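Local coordinates for protein probable exosome complex exonuclease 1 (Archaeoglobus fulgidus, PDB 3M7N) that probably degrades RNA from its 3' end as the catalytic Rrp41 subunit of the archaeal exosome, and probably also adds heteromeric RNA tails, at residues Glu25-Lys30 / Leu45-Asn50; Tyr77-Ala82 / Ile99-Val104; Pro83-Glu88 / Val127-Ala132. The protein carries 1 engineered substitution. One frame throughout, in Å; residues are numbered along the deposited sequence.

Contact 1 of 3, residues Glu25-Lys30 / Leu45-Asn50; sequences ELRPIK and LEMGKN
Ile-29 and Lys-30 pair with Met-47 and Glu-46 in the beta hairpin formed by strands 29-33 and 41-47, at one margin, within this chain, of the five-stranded mixed sheet of the RNase PH domain. Lys-30 and Glu-46 form the antiparallel hydrogen-bonded pair. Glu-46 N gives to Lys-30 O at 2.7 Å with the donor in the carbonyl plane, whereas Lys-30 N reaches Glu-46 O at 3.2 Å from above that carbonyl's plane. Their charged ends do not meet: Glu-46 OE1 is taken by the hydroxyl of Tyr-44. Ile-29 and Met-47 form the non-hydrogen-bonded pair, with CG1 of Ile-29 4.2 Å from CG of Met-47. Both side chains face helix 212-248, Ile-29 on Met-232 and Met-47 on Ile-229.

Beyond the strands, Pro-28 O accepts Gly-48 N at 2.8 Å, almost end-on to the carbonyl (164°), and a water that also donates to Gly-48 O. A type II' turn from Met-47 to Asn-50 follows. Met-47 O takes two donors, Asn-50 N and Asn-50 ND2, each at 3.1 Å. The rest of the Asn-50 amide is engaged in the same chain, OD1 by Asp-133 N and ND2 by Ala-134 O.

Arg-27 passes beside Gly-48, its CB 3.6 Å from Gly-48 CA. The bend at chi3 (-60°) turns the guanidinium so that Met-47 O lies over the centre of one face, while the Asn-50 amide plane stands almost perpendicular to it. The positive charge is answered outside the segments by a salt bridge from NH1 to Asp-174; NH1 is also hydrogen-bonded to Ala-134 O. A second water accepts from both Arg-27 NH2, at 3.2 Å, and the backbone N of Lys-49.

Contact 2 of 3, residues Tyr77-Ala82 / Ile99-Val104; sequences YRYNMA and IEISKV
Ser-102 OG is held by two backbone groups: Tyr-79 N donates to it across the contact at 2.9 Å with an N-H...O angle of 161°, and Ser-98 O, one turn earlier in the same helix, is its other hydrogen-bond partner. The first torsion of Ser-102 (-57°) sets OG beside its own backbone N, where it can reach back to Ser-98 O. Ser-102 CB lies 3.4 Å from Tyr-77 O. Strand 74-81 and helix 96-110 are the first two elements of a beta-alpha-beta crossover, which strand 122-129 completes by lying parallel to 74-81 in the sheet. The segment axes approach to 6.9 Å and run at 147°. Next to the serine, Ile-101 sits over one face of the Tyr-79 ring. Its CG2 makes a CH-pi contact 3.8 Å from the ring centroid, displaced toward CG and CD1, while CD1 of Ile-101 reaches the far end, 3.7 Å from Tyr-79 CE2. Tyr-79 OH is hydrogen-bonded to Ser-136 OG, which fixes the ring's outer end against helix 136-150. With an alanine in place of Tyr-79, Ile-101 is likely to face a gap, and the Ser-136 hydroxyl to lose its phenol partner. Tyr-77 CD2 lies 4.1 Å from Ser-102 CA.

Contact 3 of 3, residues Pro83-Glu88 / Val127-Ala132; sequences PFSVEE and VEVLQA. With nucleotides of chain L.
Ser-85 O accepts the backbone N-H of Ala-132 at 2.8 Å, the donor tilted 24° from the carbonyl plane. Beside this bond the serine CB is wedged against two carbonyls, 3.2 Å from Val-129 O and 3.3 Å from Leu-130 O. Leu-130 O also meets the edge of the Phe-84 ring, near the ring plane and 3.2 Å from CE2. On the same ring, CZ touches CD2 of Leu-130. Toward the RNA, Val-86 CG1 packs on Ala-132 CB at 3.8 Å and approaches O2 of the cytidine nucleotide C6 of chain L at 3.3 Å, so the valine methyl borders the base, a van der Waals contact.

Leu-130 and Gln-131 both face Lys-51 of strand 50-60, making a classic beta bulge where the chain turns a corner at Leu-130. The CA atoms of Ser-85 and Gln-131 are 4.0 Å apart here, the shortest CA-CA separation between the two segments.

The groups in contact are positioned from further out. Ser-85 OG, at a chi1 of 68°, lies between its own backbone N and carbonyl carbon and is hydrogen-bonded to Ala-82 O, which ties the loop back to the residue that follows strand 74-81. Met-81 touches both Val-86 and Ala-132 from that strand. A neighbouring exonuclease 2 subunit adds the outermost layer: its Glu-43 accepts from Gln-131 NE2, and its Lys-44 bonds Ala-132 O and forms a salt bridge with Glu-87 OE2, which Lys-177 of the Rrp41 chain itself also engages.

From the N terminus, contact 1 comes first and closes a short loop: 14 residues separate its segments, and it ties strand 29-33 to strand 41-47. After the central strand 50-60 the chain crosses to strand 74-81, the other outermost strand of the sheet within this chain. Contact 2 (77-82 with 99-104) joins that strand to helix 96-110; contact 3 (83-88 with 127-132) joins the loop between them to strand 122-129, so the two cross. Where they meet, Asn-80 O probably accepts a hydrogen bond from Val-129 N at 2.8 Å. Contact 1 is in series with both and packs on contact 3 alone, through Lys-49 and Asn-50 against Gln-131 and Ala-132.

Contact 1 of 3, residues Glu25-Lys30 / Leu45-Asn50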
loop_
_atom_site.group_PDB
_atom_site.type_symbol
_atom_site.label_atom_id
_atom_site.label_comp_id
_atom_site.label_asym_id
_atom_site.label_seq_id
_atom_site.Cartn_x
_atom_site.Cartn_y
_atom_site.Cartn_z
ATOM N N GLU E 25 -19.874 11.893 -40.964
ATOM C CA GLU E 25 -18.442 11.908 -41.260
ATOM C C GLU E 25 -17.527 11.844 -40.023
ATOM O O GLU E 25 -17.731 12.577 -39.053
ATOM C CB GLU E 25 -18.092 13.155 -42.075
ATOM C CG GLU E 25 -18.847 13.249 -43.396
ATOM C CD GLU E 25 -18.515 14.519 -44.151
ATOM O OE1 GLU E 25 -18.878 14.607 -45.352
ATOM O OE2 GLU E 25 -17.882 15.420 -43.545
ATOM N N LEU E 26 -16.514 10.980 -40.085
ATOM C CA LEU E 26 -15.473 10.895 -39.054
ATOM C C LEU E 26 -14.525 12.075 -39.121
ATOM O O LEU E 26 -14.360 12.692 -40.178
ATOM C CB LEU E 26 -14.630 9.621 -39.226
ATOM C CG LEU E 26 -15.321 8.273 -39.051
ATOM C CD1 LEU E 26 -14.444 7.158 -39.597
ATOM C CD2 LEU E 26 -15.679 8.039 -37.587
ATOM N N ARG E 27 -13.873 12.353 -37.993
ATOM C CA ARG E 27 -12.761 13.302 -37.956
ATOM C C ARG E 27 -11.552 12.652 -38.616
ATOM O O ARG E 27 -11.479 11.429 -38.685
ATOM C CB ARG E 27 -12.438 13.694 -36.510
ATOM C CG ARG E 27 -13.450 14.656 -35.856
ATOM C CD ARG E 27 -13.149 14.847 -34.355
ATOM N NE ARG E 27 -13.211 13.588 -33.612
ATOM C CZ ARG E 27 -13.059 13.468 -32.289
ATOM N NH1 ARG E 27 -13.159 12.269 -31.730
ATOM N NH2 ARG E 27 -12.825 14.533 -31.523
ATOM N N PRO E 28 -10.616 13.461 -39.136
ATOM C CA PRO E 28 -9.371 12.912 -39.695
ATOM C C PRO E 28 -8.685 11.975 -38.704
ATOM O O PRO E 28 -8.633 12.247 -37.500
ATOM C CB PRO E 28 -8.495 14.151 -39.920
ATOM C CG PRO E 28 -9.468 15.286 -40.078
ATOM C CD PRO E 28 -10.690 14.930 -39.253
ATOM N N ILE E 29 -8.152 10.881 -39.225
ATOM C CA ILE E 29 -7.569 9.836 -38.420
ATOM C C ILE E 29 -6.227 9.430 -39.007
ATOM O O ILE E 29 -6.076 9.368 -40.226
ATOM C CB ILE E 29 -8.519 8.632 -38.372
ATOM C CG1 ILE E 29 -9.672 8.927 -37.418
ATOM C CG2 ILE E 29 -7.813 7.369 -37.947
ATOM C CD1 ILE E 29 -10.728 7.854 -37.406
ATOM N N LYS E 30 -5.249 9.189 -38.133
ATOM C CA LYS E 30 -3.953 8.636 -38.517
ATOM C C LYS E 30 -3.613 7.504 -37.548
ATOM O O LYS E 30 -3.781 7.652 -36.331
ATOM C CB LYS E 30 -2.868 9.710 -38.460
ATOM C CG LYS E 30 -1.519 9.250 -38.995
ATOM C CD LYS E 30 -0.330 9.998 -38.355
ATOM C CE LYS E 30 0.983 9.196 -38.498
ATOM N NZ LYS E 30 2.125 9.736 -37.695
ATOM N N LEU E 45 -1.827 7.104 -32.646
ATOM C CA LEU E 45 -3.137 7.229 -33.252
ATOM C C LEU E 45 -3.593 8.643 -33.050
ATOM O O LEU E 45 -3.478 9.193 -31.954
ATOM C CB LEU E 45 -4.106 6.279 -32.572
ATOM C CG LEU E 45 -5.584 5.984 -32.883
ATOM C CD1 LEU E 45 -6.465 7.225 -33.021
ATOM C CD2 LEU E 45 -5.775 4.983 -34.008
ATOM N N GLU E 46 -4.073 9.239 -34.131
ATOM C CA GLU E 46 -4.759 10.510 -34.063
ATOM C C GLU E 46 -6.217 10.299 -34.472
ATOM O O GLU E 46 -6.549 9.406 -35.265
ATOM C CB GLU E 46 -4.063 11.540 -34.952
ATOM C CG GLU E 46 -2.729 12.032 -34.402
ATOM C CD GLU E 46 -1.990 12.961 -35.364
ATOM O OE1 GLU E 46 -0.791 13.240 -35.132
ATOM O OE2 GLU E 46 -2.603 13.406 -36.364
ATOM N N MET E 47 -7.086 11.116 -33.910
ATOM C CA MET E 47 -8.503 11.010 -34.174
ATOM C C MET E 47 -9.056 12.372 -33.861
ATOM O O MET E 47 -9.307 12.696 -32.697
ATOM C CB MET E 47 -9.109 9.961 -33.260
ATOM C CG MET E 47 -10.572 9.712 -33.434
ATOM S SD MET E 47 -11.048 8.207 -32.577
ATOM C CE MET E 47 -12.626 7.828 -33.356
ATOM N N GLY E 48 -9.220 13.187 -34.895
ATOM C CA GLY E 48 -9.498 14.593 -34.682
ATOM C C GLY E 48 -8.310 15.204 -33.950
ATOM O O GLY E 48 -7.156 14.964 -34.305
ATOM N N LYS E 49 -8.589 15.977 -32.911
ATOM C CA LYS E 49 -7.524 16.597 -32.147
ATOM C C LYS E 49 -6.954 15.678 -31.087
ATOM O O LYS E 49 -5.995 16.046 -30.408
ATOM C CB LYS E 49 -8.002 17.892 -31.502
ATOM C CG LYS E 49 -8.274 18.992 -32.491
ATOM C CD LYS E 49 -8.681 20.272 -31.776
ATOM C CE LYS E 49 -9.254 21.278 -32.769
ATOM N NZ LYS E 49 -8.547 21.194 -34.087
ATOM N N ASN E 50 -7.534 14.491 -30.934
ATOM C CA ASN E 50 -7.000 13.524 -29.981
ATOM C C ASN E 50 -5.662 13.053 -30.466
ATOM O O ASN E 50 -5.504 12.760 -31.648
ATOM C CB ASN E 50 -7.908 12.300 -29.833
ATOM C CG ASN E 50 -9.170 12.600 -29.049
ATOM O OD1 ASN E 50 -9.112 12.902 -27.852
ATOM N ND2 ASN E 50 -10.325 12.527 -29.725
HETATM O O HOH W 1 -11.291 17.019 -32.728
HETATM O O HOH W 2 -6.604 13.955 -36.954
#

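Contact 2 of 3, residues Tyr77-Ala82 / Ile99-Val104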
loop_
_atom_site.group_PDB
_atom_site.type_symbol
_atom_site.label_atom_id
_atom_site.label_comp_id
_atom_site.label_asym_id
_atom_site.label_seq_id
_atom_site.Cartn_x
_atom_site.Cartn_y
_atom_site.Cartn_z
ATOM N N TYR E 77 -5.460 -2.566 -18.042
ATOM C CA TYR E 77 -5.555 -1.535 -19.028
ATOM C C TYR E 77 -5.573 -0.287 -18.215
ATOM O O TYR E 77 -6.345 -0.160 -17.279
ATOM C CB TYR E 77 -6.851 -1.696 -19.842
ATOM C CG TYR E 77 -7.076 -0.689 -20.940
ATOM C CD1 TYR E 77 -7.030 -1.071 -22.284
ATOM C CD2 TYR E 77 -7.367 0.633 -20.647
ATOM C CE1 TYR E 77 -7.246 -0.154 -23.307
ATOM C CE2 TYR E 77 -7.587 1.547 -21.652
ATOM C CZ TYR E 77 -7.535 1.143 -22.988
ATOM O OH TYR E 77 -7.770 2.060 -23.996
ATOM N N ARG E 78 -4.696 0.629 -18.564
ATOM C CA ARG E 78 -4.620 1.878 -17.854
ATOM C C ARG E 78 -4.776 3.018 -18.832
ATOM O O ARG E 78 -4.041 3.120 -19.812
ATOM C CB ARG E 78 -3.280 1.990 -17.115
ATOM C CG ARG E 78 -3.206 3.206 -16.215
ATOM C CD ARG E 78 -1.944 3.202 -15.393
ATOM N NE ARG E 78 -0.858 3.922 -16.043
ATOM C CZ ARG E 78 -0.743 5.244 -16.029
ATOM N NH1 ARG E 78 0.286 5.839 -16.635
ATOM N NH2 ARG E 78 -1.671 5.969 -15.412
ATOM N N TYR E 79 -5.741 3.873 -18.548
ATOM C CA TYR E 79 -6.008 5.047 -19.336
ATOM C C TYR E 79 -5.522 6.236 -18.535
ATOM O O TYR E 79 -5.917 6.434 -17.385
ATOM C CB TYR E 79 -7.514 5.157 -19.592
ATOM C CG TYR E 79 -7.985 6.496 -20.114
ATOM C CD1 TYR E 79 -8.203 6.708 -21.481
ATOM C CD2 TYR E 79 -8.247 7.544 -19.242
ATOM C CE1 TYR E 79 -8.662 7.954 -21.959
ATOM C CE2 TYR E 79 -8.702 8.775 -19.707
ATOM C CZ TYR E 79 -8.909 8.974 -21.064
ATOM O OH TYR E 79 -9.354 10.204 -21.496
ATOM N N ASN E 80 -4.671 7.040 -19.146
ATOM C CA ASN E 80 -4.053 8.128 -18.423
ATOM C C ASN E 80 -3.876 9.348 -19.302
ATOM O O ASN E 80 -3.383 9.257 -20.428
ATOM C CB ASN E 80 -2.706 7.680 -17.836
ATOM C CG ASN E 80 -2.059 8.756 -16.983
ATOM O OD1 ASN E 80 -2.704 9.352 -16.120
ATOM N ND2 ASN E 80 -0.786 9.022 -17.229
ATOM N N MET E 81 -4.291 10.494 -18.789
ATOM C CA MET E 81 -4.139 11.726 -19.524
ATOM C C MET E 81 -2.917 12.468 -18.988
ATOM O O MET E 81 -2.741 12.593 -17.776
ATOM C CB MET E 81 -5.395 12.587 -19.380
ATOM C CG MET E 81 -6.692 11.818 -19.550
ATOM S SD MET E 81 -8.137 12.893 -19.414
ATOM C CE MET E 81 -7.994 13.898 -20.891
ATOM N N ALA E 82 -2.073 12.944 -19.899
ATOM C CA ALA E 82 -0.909 13.742 -19.546
ATOM C C ALA E 82 -1.363 15.113 -19.082
ATOM O O ALA E 82 -2.366 15.627 -19.561
ATOM C CB ALA E 82 0.028 13.860 -20.735
ATOM N N ILE E 99 -10.362 6.060 -13.856
ATOM C CA ILE E 99 -10.496 4.735 -13.275
ATOM C C ILE E 99 -11.632 3.976 -13.971
ATOM O O ILE E 99 -11.513 2.802 -14.319
ATOM C CB ILE E 99 -10.699 4.816 -11.746
ATOM C CG1 ILE E 99 -9.396 5.289 -11.086
ATOM C CG2 ILE E 99 -11.119 3.462 -11.191
ATOM C CD1 ILE E 99 -9.513 5.587 -9.630
ATOM N N GLU E 100 -12.725 4.680 -14.199
ATOM C CA GLU E 100 -13.883 4.101 -14.857
ATOM C C GLU E 100 -13.558 3.733 -16.297
ATOM O O GLU E 100 -13.882 2.642 -16.758
ATOM C CB GLU E 100 -15.029 5.106 -14.811
ATOM C CG GLU E 100 -16.366 4.482 -14.560
ATOM C CD GLU E 100 -17.230 4.496 -15.792
ATOM O OE1 GLU E 100 -18.191 5.307 -15.841
ATOM O OE2 GLU E 100 -16.933 3.700 -16.712
ATOM N N ILE E 101 -12.910 4.649 -17.008
ATOM C CA ILE E 101 -12.537 4.391 -18.395
ATOM C C ILE E 101 -11.593 3.202 -18.507
ATOM O O ILE E 101 -11.740 2.360 -19.399
ATOM C CB ILE E 101 -11.872 5.611 -19.025
ATOM C CG1 ILE E 101 -12.905 6.730 -19.175
ATOM C CG2 ILE E 101 -11.250 5.221 -20.365
ATOM C CD1 ILE E 101 -12.329 8.067 -19.633
ATOM N N SER E 102 -10.626 3.134 -17.595
ATOM C CA SER E 102 -9.699 1.999 -17.530
ATOM C C SER E 102 -10.428 0.661 -17.318
ATOM O O SER E 102 -10.094 -0.352 -17.941
ATOM C CB SER E 102 -8.644 2.220 -16.420
ATOM O OG SER E 102 -7.915 3.436 -16.615
ATOM N N LYS E 103 -11.420 0.658 -16.435
ATOM C CA LYS E 103 -12.139 -0.579 -16.105
ATOM C C LYS E 103 -12.966 -1.081 -17.294
ATOM O O LYS E 103 -12.921 -2.250 -17.655
ATOM C CB LYS E 103 -13.045 -0.364 -14.880
ATOM C CG LYS E 103 -13.803 -1.602 -14.413
ATOM C CD LYS E 103 -14.549 -1.319 -13.096
ATOM C CE LYS E 103 -15.477 -2.473 -12.681
ATOM N NZ LYS E 103 -16.504 -2.701 -13.741
ATOM N N VAL E 104 -13.720 -0.187 -17.909
ATOM C CA VAL E 104 -14.562 -0.614 -19.014
ATOM C C VAL E 104 -13.722 -0.973 -20.260
ATOM O O VAL E 104 -14.045 -1.925 -20.970
ATOM C CB VAL E 104 -15.659 0.414 -19.291
ATOM C CG1 VAL E 104 -15.087 1.666 -19.914
ATOM C CG2 VAL E 104 -16.710 -0.190 -20.158
#

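Contact 3 of 3, residues Pro83-Glu88 / Val127-Ala132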
loop_
_atom_site.group_PDB
_atom_site.type_symbol
_atom_site.label_atom_id
_atom_site.label_comp_id
_atom_site.label_asym_id
_atom_site.label_seq_id
_atom_site.Cartn_x
_atom_site.Cartn_y
_atom_site.Cartn_z
ATOM N N PRO E 83 -0.631 15.714 -18.131
ATOM C CA PRO E 83 -1.065 16.991 -17.554
ATOM C C PRO E 83 -1.352 18.065 -18.602
ATOM O O PRO E 83 -2.187 18.932 -18.363
ATOM C CB PRO E 83 0.122 17.390 -16.679
ATOM C CG PRO E 83 0.719 16.100 -16.278
ATOM C CD PRO E 83 0.584 15.202 -17.478
ATOM N N PHE E 84 -0.688 17.987 -19.747
ATOM C CA PHE E 84 -0.777 19.021 -20.777
ATOM C C PHE E 84 -1.741 18.651 -21.917
ATOM O O PHE E 84 -1.794 19.332 -22.933
ATOM C CB PHE E 84 0.612 19.265 -21.372
ATOM C CG PHE E 84 1.266 18.018 -21.881
ATOM C CD1 PHE E 84 2.344 17.459 -21.209
ATOM C CD2 PHE E 84 0.786 17.384 -23.022
ATOM C CE1 PHE E 84 2.950 16.285 -21.676
ATOM C CE2 PHE E 84 1.386 16.210 -23.503
ATOM C CZ PHE E 84 2.465 15.659 -22.833
ATOM N N SER E 85 -2.493 17.568 -21.757
ATOM C CA SER E 85 -3.334 17.098 -22.842
ATOM C C SER E 85 -4.665 17.855 -22.910
ATOM O O SER E 85 -5.371 17.798 -23.926
ATOM C CB SER E 85 -3.561 15.594 -22.731
ATOM O OG SER E 85 -4.348 15.297 -21.600
ATOM N N VAL E 86 -4.988 18.584 -21.846
ATOM C CA VAL E 86 -6.267 19.277 -21.765
ATOM C C VAL E 86 -6.132 20.792 -21.662
ATOM O O VAL E 86 -5.045 21.328 -21.495
ATOM C CB VAL E 86 -7.126 18.762 -20.591
ATOM C CG1 VAL E 86 -7.620 17.359 -20.868
ATOM C CG2 VAL E 86 -6.337 18.804 -19.305
ATOM N N GLU E 87 -7.261 21.478 -21.758
ATOM C CA GLU E 87 -7.276 22.932 -21.828
ATOM C C GLU E 87 -6.647 23.564 -20.583
ATOM O O GLU E 87 -5.865 24.511 -20.685
ATOM C CB GLU E 87 -8.710 23.433 -22.040
ATOM C CG GLU E 87 -9.240 23.311 -23.494
ATOM C CD GLU E 87 -9.739 21.905 -23.909
ATOM O OE1 GLU E 87 -9.924 21.004 -23.049
ATOM O OE2 GLU E 87 -9.963 21.715 -25.129
ATOM N N GLU E 88 -6.994 23.029 -19.414
ATOM C CA GLU E 88 -6.454 23.499 -18.141
ATOM C C GLU E 88 -5.589 22.401 -17.545
ATOM O O GLU E 88 -6.095 21.320 -17.245
ATOM C CB GLU E 88 -7.593 23.817 -17.167
ATOM C CG GLU E 88 -8.572 24.900 -17.632
ATOM C CD GLU E 88 -8.229 26.281 -17.085
ATOM O OE1 GLU E 88 -7.036 26.532 -16.790
ATOM O OE2 GLU E 88 -9.158 27.112 -16.951
ATOM N N VAL E 127 -2.387 3.209 -22.191
ATOM C CA VAL E 127 -2.676 4.166 -23.222
ATOM C C VAL E 127 -2.568 5.550 -22.631
ATOM O O VAL E 127 -3.082 5.817 -21.538
ATOM C CB VAL E 127 -4.078 3.967 -23.876
ATOM C CG1 VAL E 127 -4.128 4.783 -25.145
ATOM C CG2 VAL E 127 -4.334 2.520 -24.225
ATOM N N GLU E 128 -1.905 6.434 -23.367
ATOM C CA GLU E 128 -1.635 7.772 -22.886
ATOM C C GLU E 128 -2.245 8.814 -23.795
ATOM O O GLU E 128 -1.960 8.852 -24.993
ATOM C CB GLU E 128 -0.128 7.989 -22.813
ATOM C CG GLU E 128 0.308 8.829 -21.639
ATOM C CD GLU E 128 0.180 8.088 -20.317
ATOM O OE1 GLU E 128 0.680 6.948 -20.172
ATOM O OE2 GLU E 128 -0.450 8.660 -19.418
ATOM N N VAL E 129 -3.086 9.664 -23.227
ATOM C CA VAL E 129 -3.624 10.776 -23.978
ATOM C C VAL E 129 -2.639 11.942 -23.935
ATOM O O VAL E 129 -2.516 12.621 -22.925
ATOM C CB VAL E 129 -5.003 11.227 -23.444
ATOM C CG1 VAL E 129 -5.559 12.328 -24.311
ATOM C CG2 VAL E 129 -5.967 10.059 -23.394
ATOM N N LEU E 130 -1.953 12.163 -25.050
ATOM C CA LEU E 130 -0.997 13.251 -25.187
ATOM C C LEU E 130 -1.724 14.538 -25.513
ATOM O O LEU E 130 -1.288 15.628 -25.148
ATOM C CB LEU E 130 0.004 12.920 -26.293
ATOM C CG LEU E 130 0.867 11.697 -25.962
ATOM C CD1 LEU E 130 1.808 11.357 -27.109
ATOM C CD2 LEU E 130 1.650 11.932 -24.646
ATOM N N GLN E 131 -2.838 14.412 -26.225
ATOM C CA GLN E 131 -3.661 15.562 -26.516
ATOM C C GLN E 131 -5.100 15.098 -26.572
ATOM O O GLN E 131 -5.423 14.119 -27.266
ATOM C CB GLN E 131 -3.253 16.255 -27.823
ATOM C CG GLN E 131 -4.012 17.570 -28.066
ATOM C CD GLN E 131 -3.591 18.281 -29.346
ATOM O OE1 GLN E 131 -4.356 18.349 -30.311
ATOM N NE2 GLN E 131 -2.372 18.810 -29.362
ATOM N N ALA E 132 -5.953 15.809 -25.838
ATOM C CA ALA E 132 -7.303 15.350 -25.590
ATOM C C ALA E 132 -8.336 16.145 -26.347
ATOM O O ALA E 132 -8.292 17.372 -26.409
ATOM C CB ALA E 132 -7.608 15.394 -24.109
ATOM P P C L 6 -15.947 12.622 -21.566
ATOM O OP1 C L 6 -16.398 11.820 -22.729
ATOM O OP2 C L 6 -15.935 11.995 -20.222
ATOM O "O5'" C L 6 -14.498 13.245 -21.887
ATOM C "C5'" C L 6 -14.314 13.900 -23.144
ATOM C "C4'" C L 6 -13.318 15.043 -23.086
ATOM O "O4'" C L 6 -13.567 15.919 -21.958
ATOM C "C3'" C L 6 -11.862 14.665 -22.867
ATOM O "O3'" C L 6 -11.332 14.013 -24.019
ATOM C "C2'" C L 6 -11.300 16.065 -22.651
ATOM O "O2'" C L 6 -11.197 16.825 -23.848
ATOM C "C1'" C L 6 -12.373 16.656 -21.733
ATOM N N1 C L 6 -11.965 16.575 -20.305
ATOM C C2 C L 6 -11.103 17.556 -19.810
ATOM O O2 C L 6 -10.724 18.457 -20.569
ATOM N N3 C L 6 -10.712 17.494 -18.515
ATOM C C4 C L 6 -11.150 16.504 -17.731
ATOM N N4 C L 6 -10.732 16.491 -16.455
ATOM C C5 C L 6 -12.033 15.493 -18.225
ATOM C C6 C L 6 -12.409 15.563 -19.506
#